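Local coordinates for Protease/Reverse transcriptase/ribonuclease H (Eastern chimpanzee simian foamy virus, PDB 7KSF), which joins an aspartic protease to a reverse transcriptase and a ribonuclease H in one chain, and probably serves viral maturation and the copying of viral RNA into DNA, at residues A[148-153]-A[260-265]; A[221-226]-A[283-288]. The protein carries 1 engineered substitution. One frame throughout, in Å; residues are numbered along the deposited sequence.

Interaction 1 and interaction 2 lie side by side, their centres about 12 Å apart; three of the four segments belong to the reverse transcriptase family region. Their segments alternate along the sequence: 148-153, 221-226, 260-265, 283-288. Residues 148-153 belong to the long connection between helices 117-129 and 171-184, and they bridge the two contacts. Ile151 packs its CB against Phe284 CZ at 3.7 Å. Thr153 touches Ile221 and Pro222. Helix 287-299 is also shared: it begins within interaction 2, and its Leu290 is touched by Ile151 of interaction 1. Residues 148-153 thus lie against two loops of the polymerase fold and the start of helix 287-299.

Interaction 1: residues A[148-153]-A[260-265]; sequences PHNIAT and PESYWL
Ser262 meets the backbone of 148-153 where Asn150, Ile151 and Ala152 follow one another. Its CB points at that segment and lies 3.7 Å from Ile151 CG1. From there OG turns to the side of its own backbone N, opposite the carbonyl carbon (chi1 -68°), and ends among polar and apolar neighbours. Ile151 N gives it a hydrogen bond, which is weak: 3.4 Å from N to OG, with an angle of 148° at the hydrogen. The next amide, Ala152 N, is 3.6 Å from the same OG without counting as a bond. Ala152 CB also borders this hydroxyl, with 3.7 Å from CB to OG. Asn150 OD1 stays at 3.8 Å from OG, a loose approach at the exposed margin.

Ile151 carries the apolar half. Its CG1 stands between its own backbone N and carbonyl carbon (chi1 63°), which brings it beside the Ser262 CB and also within 4.1 Å of Leu265 CD2. Within 260-265, Leu265 N bonds back to Ser262 O.

The contact joins two loops. One runs from helix 117-129 to helix 171-184; the other runs from strand 243-249 to strand 268-270. Backbone hydrogen bonds of His149 with Pro257 and Thr259 extend the join, and helix 287-299 adds Leu290 against His149 and Ile151.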
loop_
_atom_site.group_PDB
_atom_site.type_symbol
_atom_site.label_atom_id
_atom_site.label_comp_id
_atom_site.label_asym_id
_atom_site.label_seq_id
_atom_site.Cartn_x
_atom_site.Cartn_y
_atom_site.Cartn_z
ATOM N N PRO A 148 12.687 -2.281 -29.230
ATOM C CA PRO A 148 12.017 -3.424 -28.601
ATOM C C PRO A 148 13.007 -4.395 -27.974
ATOM O O PRO A 148 14.107 -4.614 -28.483
ATOM C CB PRO A 148 11.256 -4.071 -29.762
ATOM C CG PRO A 148 11.049 -2.960 -30.738
ATOM C CD PRO A 148 12.283 -2.109 -30.636
ATOM N N HIS A 149 12.592 -4.983 -26.858
ATOM C CA HIS A 149 13.447 -5.881 -26.096
ATOM C C HIS A 149 13.451 -7.283 -26.692
ATOM O O HIS A 149 12.459 -7.741 -27.267
ATOM C CB HIS A 149 12.989 -5.950 -24.638
ATOM C CG HIS A 149 13.055 -4.640 -23.914
ATOM N ND1 HIS A 149 13.866 -4.438 -22.819
ATOM C CD2 HIS A 149 12.408 -3.471 -24.125
ATOM C CE1 HIS A 149 13.718 -3.199 -22.386
ATOM N NE2 HIS A 149 12.839 -2.589 -23.162
ATOM N N ASN A 150 14.579 -7.964 -26.542
ATOM C CA ASN A 150 14.720 -9.366 -26.912
ATOM C C ASN A 150 14.819 -10.180 -25.630
ATOM O O ASN A 150 15.789 -10.040 -24.876
ATOM C CB ASN A 150 15.945 -9.588 -27.797
ATOM C CG ASN A 150 16.002 -10.991 -28.371
ATOM O OD1 ASN A 150 15.431 -11.266 -29.424
ATOM N ND2 ASN A 150 16.699 -11.887 -27.678
ATOM N N ILE A 151 13.812 -11.009 -25.379
ATOM C CA ILE A 151 13.765 -11.834 -24.182
ATOM C C ILE A 151 13.927 -13.313 -24.523
ATOM O O ILE A 151 13.552 -14.177 -23.733
ATOM C CB ILE A 151 12.474 -11.587 -23.385
ATOM C CG1 ILE A 151 11.254 -11.999 -24.209
ATOM C CG2 ILE A 151 12.368 -10.127 -22.995
ATOM C CD1 ILE A 151 9.947 -11.908 -23.451
ATOM N N ALA A 152 14.477 -13.617 -25.697
ATOM C CA ALA A 152 14.655 -15.002 -26.129
ATOM C C ALA A 152 16.053 -15.513 -25.802
ATOM O O ALA A 152 16.723 -16.114 -26.640
ATOM C CB ALA A 152 14.367 -15.125 -27.620
ATOM N N THR A 153 16.500 -15.261 -24.575
ATOM C CA THR A 153 17.794 -15.729 -24.103
ATOM C C THR A 153 17.670 -17.148 -23.568
ATOM O O THR A 153 16.701 -17.486 -22.879
ATOM C CB THR A 153 18.344 -14.807 -23.011
ATOM O OG1 THR A 153 17.423 -14.764 -21.912
ATOM C CG2 THR A 153 18.542 -13.399 -23.554
ATOM N N PRO A 260 9.419 -8.772 -32.245
ATOM C CA PRO A 260 8.445 -9.697 -32.851
ATOM C C PRO A 260 8.865 -11.157 -32.788
ATOM O O PRO A 260 8.000 -12.041 -32.792
ATOM C CB PRO A 260 8.350 -9.191 -34.296
ATOM C CG PRO A 260 8.699 -7.734 -34.200
ATOM C CD PRO A 260 9.769 -7.665 -33.154
ATOM N N GLU A 261 10.166 -11.441 -32.722
ATOM C CA GLU A 261 10.610 -12.826 -32.621
ATOM C C GLU A 261 10.254 -13.439 -31.271
ATOM O O GLU A 261 10.038 -14.653 -31.184
ATOM C CB GLU A 261 12.117 -12.911 -32.865
ATOM C CG GLU A 261 12.662 -14.332 -32.908
ATOM C CD GLU A 261 14.145 -14.374 -33.218
ATOM O OE1 GLU A 261 14.749 -13.295 -33.390
ATOM O OE2 GLU A 261 14.706 -15.490 -33.290
ATOM N N SER A 262 10.180 -12.626 -30.215
ATOM C CA SER A 262 9.959 -13.123 -28.860
ATOM C C SER A 262 8.489 -13.264 -28.497
ATOM O O SER A 262 8.185 -13.592 -27.342
ATOM C CB SER A 262 10.636 -12.203 -27.841
ATOM O OG SER A 262 12.044 -12.271 -27.934
ATOM N N TYR A 263 7.572 -13.014 -29.435
ATOM C CA TYR A 263 6.151 -13.082 -29.109
ATOM C C TYR A 263 5.739 -14.486 -28.687
ATOM O O TYR A 263 4.911 -14.650 -27.781
ATOM C CB TYR A 263 5.312 -12.615 -30.298
ATOM C CG TYR A 263 5.394 -11.131 -30.597
ATOM C CD1 TYR A 263 6.020 -10.254 -29.720
ATOM C CD2 TYR A 263 4.830 -10.607 -31.755
ATOM C CE1 TYR A 263 6.091 -8.900 -29.990
ATOM C CE2 TYR A 263 4.895 -9.254 -32.031
ATOM C CZ TYR A 263 5.528 -8.405 -31.148
ATOM O OH TYR A 263 5.594 -7.057 -31.423
ATOM N N TRP A 264 6.311 -15.514 -29.321
ATOM C CA TRP A 264 5.914 -16.891 -29.046
ATOM C C TRP A 264 6.235 -17.323 -27.619
ATOM O O TRP A 264 5.576 -18.230 -27.098
ATOM C CB TRP A 264 6.594 -17.839 -30.037
ATOM C CG TRP A 264 8.069 -17.988 -29.805
ATOM C CD1 TRP A 264 9.065 -17.264 -30.381
ATOM C CD2 TRP A 264 8.707 -18.923 -28.930
ATOM N NE1 TRP A 264 10.291 -17.687 -29.918
ATOM C CE2 TRP A 264 10.095 -18.705 -29.025
ATOM C CE3 TRP A 264 8.239 -19.922 -28.072
ATOM C CZ2 TRP A 264 11.018 -19.451 -28.297
ATOM C CZ3 TRP A 264 9.153 -20.661 -27.351
ATOM C CH2 TRP A 264 10.528 -20.422 -27.469
ATOM N N LEU A 265 7.232 -16.706 -26.987
ATOM C CA LEU A 265 7.659 -17.151 -25.663
ATOM C C LEU A 265 6.593 -16.881 -24.607
ATOM O O LEU A 265 6.401 -17.685 -23.690
ATOM C CB LEU A 265 8.969 -16.462 -25.283
ATOM C CG LEU A 265 9.598 -16.922 -23.968
ATOM C CD1 LEU A 265 9.960 -18.395 -24.053
ATOM C CD2 LEU A 265 10.817 -16.082 -23.631
#

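Interaction 2: residues A[221-226]-A[283-288]; sequences IPLTAA and GFLNSP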
loop_
_atom_site.group_PDB
_atom_site.type_symbol
_atom_site.label_atom_id
_atom_site.label_comp_id
_atom_site.label_asym_id
_atom_site.label_seq_id
_atom_site.Cartn_x
_atom_site.Cartn_y
_atom_site.Cartn_z
ATOM N N ILE A 221 15.114 -18.729 -18.807
ATOM C CA ILE A 221 15.786 -17.420 -19.062
ATOM C C ILE A 221 16.818 -17.163 -17.955
ATOM O O ILE A 221 16.419 -17.130 -16.775
ATOM C CB ILE A 221 14.751 -16.281 -19.153
ATOM C CG1 ILE A 221 14.131 -16.187 -20.550
ATOM C CG2 ILE A 221 15.365 -14.959 -18.716
ATOM C CD1 ILE A 221 13.382 -17.427 -20.972
ATOM N N PRO A 222 18.117 -16.983 -18.284
ATOM C CA PRO A 222 19.145 -16.726 -17.273
ATOM C C PRO A 222 19.155 -15.246 -16.861
ATOM O O PRO A 222 18.687 -14.425 -17.629
ATOM C CB PRO A 222 20.439 -17.070 -18.024
ATOM C CG PRO A 222 20.134 -16.699 -19.458
ATOM C CD PRO A 222 18.667 -17.024 -19.642
ATOM N N LEU A 223 19.683 -14.951 -15.669
ATOM C CA LEU A 223 19.747 -13.554 -15.160
ATOM C C LEU A 223 20.886 -12.810 -15.867
ATOM O O LEU A 223 22.007 -12.791 -15.319
ATOM C CB LEU A 223 19.966 -13.586 -13.643
ATOM C CG LEU A 223 18.693 -13.582 -12.797
ATOM C CD1 LEU A 223 19.001 -13.195 -11.359
ATOM C CD2 LEU A 223 17.652 -12.645 -13.390
ATOM N N THR A 224 20.598 -12.230 -17.035
ATOM C CA THR A 224 21.620 -11.481 -17.817
ATOM C C THR A 224 21.106 -10.066 -18.106
ATOM O O THR A 224 20.778 -9.786 -19.276
ATOM C CB THR A 224 21.981 -12.224 -19.111
ATOM O OG1 THR A 224 20.973 -11.936 -20.081
ATOM C CG2 THR A 224 22.093 -13.720 -18.920
ATOM N N ALA A 225 21.043 -9.238 -17.058
ATOM C CA ALA A 225 20.584 -7.832 -17.132
ATOM C C ALA A 225 21.057 -7.101 -15.871
ATOM O O ALA A 225 21.267 -7.777 -14.845
ATOM C CB ALA A 225 19.082 -7.786 -17.271
ATOM N N ALA A 226 21.215 -5.776 -15.946
ATOM C CA ALA A 226 21.687 -4.981 -14.787
ATOM C C ALA A 226 20.523 -4.704 -13.826
ATOM O O ALA A 226 19.623 -3.926 -14.199
ATOM C CB ALA A 226 22.326 -3.702 -15.268
ATOM N N GLY A 283 5.093 -10.881 -14.022
ATOM C CA GLY A 283 5.473 -12.212 -13.604
ATOM C C GLY A 283 6.627 -12.809 -14.379
ATOM O O GLY A 283 7.096 -13.896 -14.021
ATOM N N PHE A 284 7.091 -12.137 -15.432
ATOM C CA PHE A 284 8.246 -12.571 -16.202
ATOM C C PHE A 284 9.533 -12.304 -15.421
ATOM O O PHE A 284 9.562 -11.510 -14.476
ATOM C CB PHE A 284 8.281 -11.858 -17.558
ATOM C CG PHE A 284 9.413 -12.288 -18.451
ATOM C CD1 PHE A 284 10.513 -11.465 -18.644
ATOM C CD2 PHE A 284 9.382 -13.513 -19.092
ATOM C CE1 PHE A 284 11.556 -11.859 -19.462
ATOM C CE2 PHE A 284 10.420 -13.913 -19.914
ATOM C CZ PHE A 284 11.509 -13.083 -20.101
ATOM N N LEU A 285 10.607 -12.982 -15.831
ATOM C CA LEU A 285 11.851 -12.935 -15.071
ATOM C C LEU A 285 12.520 -11.565 -15.170
ATOM O O LEU A 285 12.911 -10.984 -14.153
ATOM C CB LEU A 285 12.800 -14.032 -15.552
ATOM C CG LEU A 285 14.058 -14.241 -14.709
ATOM C CD1 LEU A 285 13.693 -14.531 -13.259
ATOM C CD2 LEU A 285 14.918 -15.357 -15.280
ATOM N N ASN A 286 12.659 -11.038 -16.386
ATOM C CA ASN A 286 13.414 -9.813 -16.617
ATOM C C ASN A 286 12.542 -8.576 -16.792
ATOM O O ASN A 286 13.081 -7.483 -16.990
ATOM C CB ASN A 286 14.311 -9.974 -17.845
ATOM C CG ASN A 286 15.455 -10.931 -17.609
ATOM O OD1 ASN A 286 15.799 -11.230 -16.466
ATOM N ND2 ASN A 286 16.053 -11.419 -18.688
ATOM N N SER A 287 11.218 -8.715 -16.732
ATOM C CA SER A 287 10.344 -7.555 -16.905
ATOM C C SER A 287 10.567 -6.477 -15.852
ATOM O O SER A 287 10.684 -5.298 -16.229
ATOM C CB SER A 287 8.883 -8.009 -16.942
ATOM O OG SER A 287 8.579 -8.657 -18.162
ATOM N N PRO A 288 10.637 -6.776 -14.547
ATOM C CA PRO A 288 10.891 -5.695 -13.580
ATOM C C PRO A 288 12.232 -5.008 -13.779
ATOM O O PRO A 288 12.327 -3.787 -13.597
ATOM C CB PRO A 288 10.824 -6.414 -12.226
ATOM C CG PRO A 288 10.002 -7.617 -12.477
ATOM C CD PRO A 288 10.365 -8.050 -13.861
#
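Ile221 and Leu285 make the main apolar contact. Their side chains pass each other in opposite directions, with Ile221 CG2 3.5 Å from Leu285 CD2. The other branch of Ile221 goes elsewhere: CG1 lies beside the backbone N (chi1 -83°) and approaches Phe284, where CG1 to CZ is 4.1 Å. It reaches the ring obliquely, and the two side chains stand roughly at right angles. Leu223 adds a third apolar pair from the more exposed side. Its CD2 meets Leu285 CG at 4.1 Å, again with the side chains nearly perpendicular.

Segment 283-288 starts at the glycine of the LPQG motif of retroviral reverse transcriptases. This is Gly283, and its phi of 90° suits a residue without a side chain. The loop then leads into helix 287-299. Ile221 and Leu223 lie against residues 284-286, just before this helix. On their side the chain bends sharply in an inverse gamma turn centred on Leu223.

Contacts between polar and apolar atoms involve Asn286. The two ends of its amide meet different side chains of the other segment: ND2 is 3.6 Å from Ile221 CG2, and OD1 is 3.9 Å from Leu223 CD2. No hydrogen bond crosses between the segments; ND2 remains 4.1 Å from Pro222 O.

Bonds to residues outside the two segments include Gly283 O with Asn218 ND2 of helix 215-218 and Ser287 OG with Pro281 O.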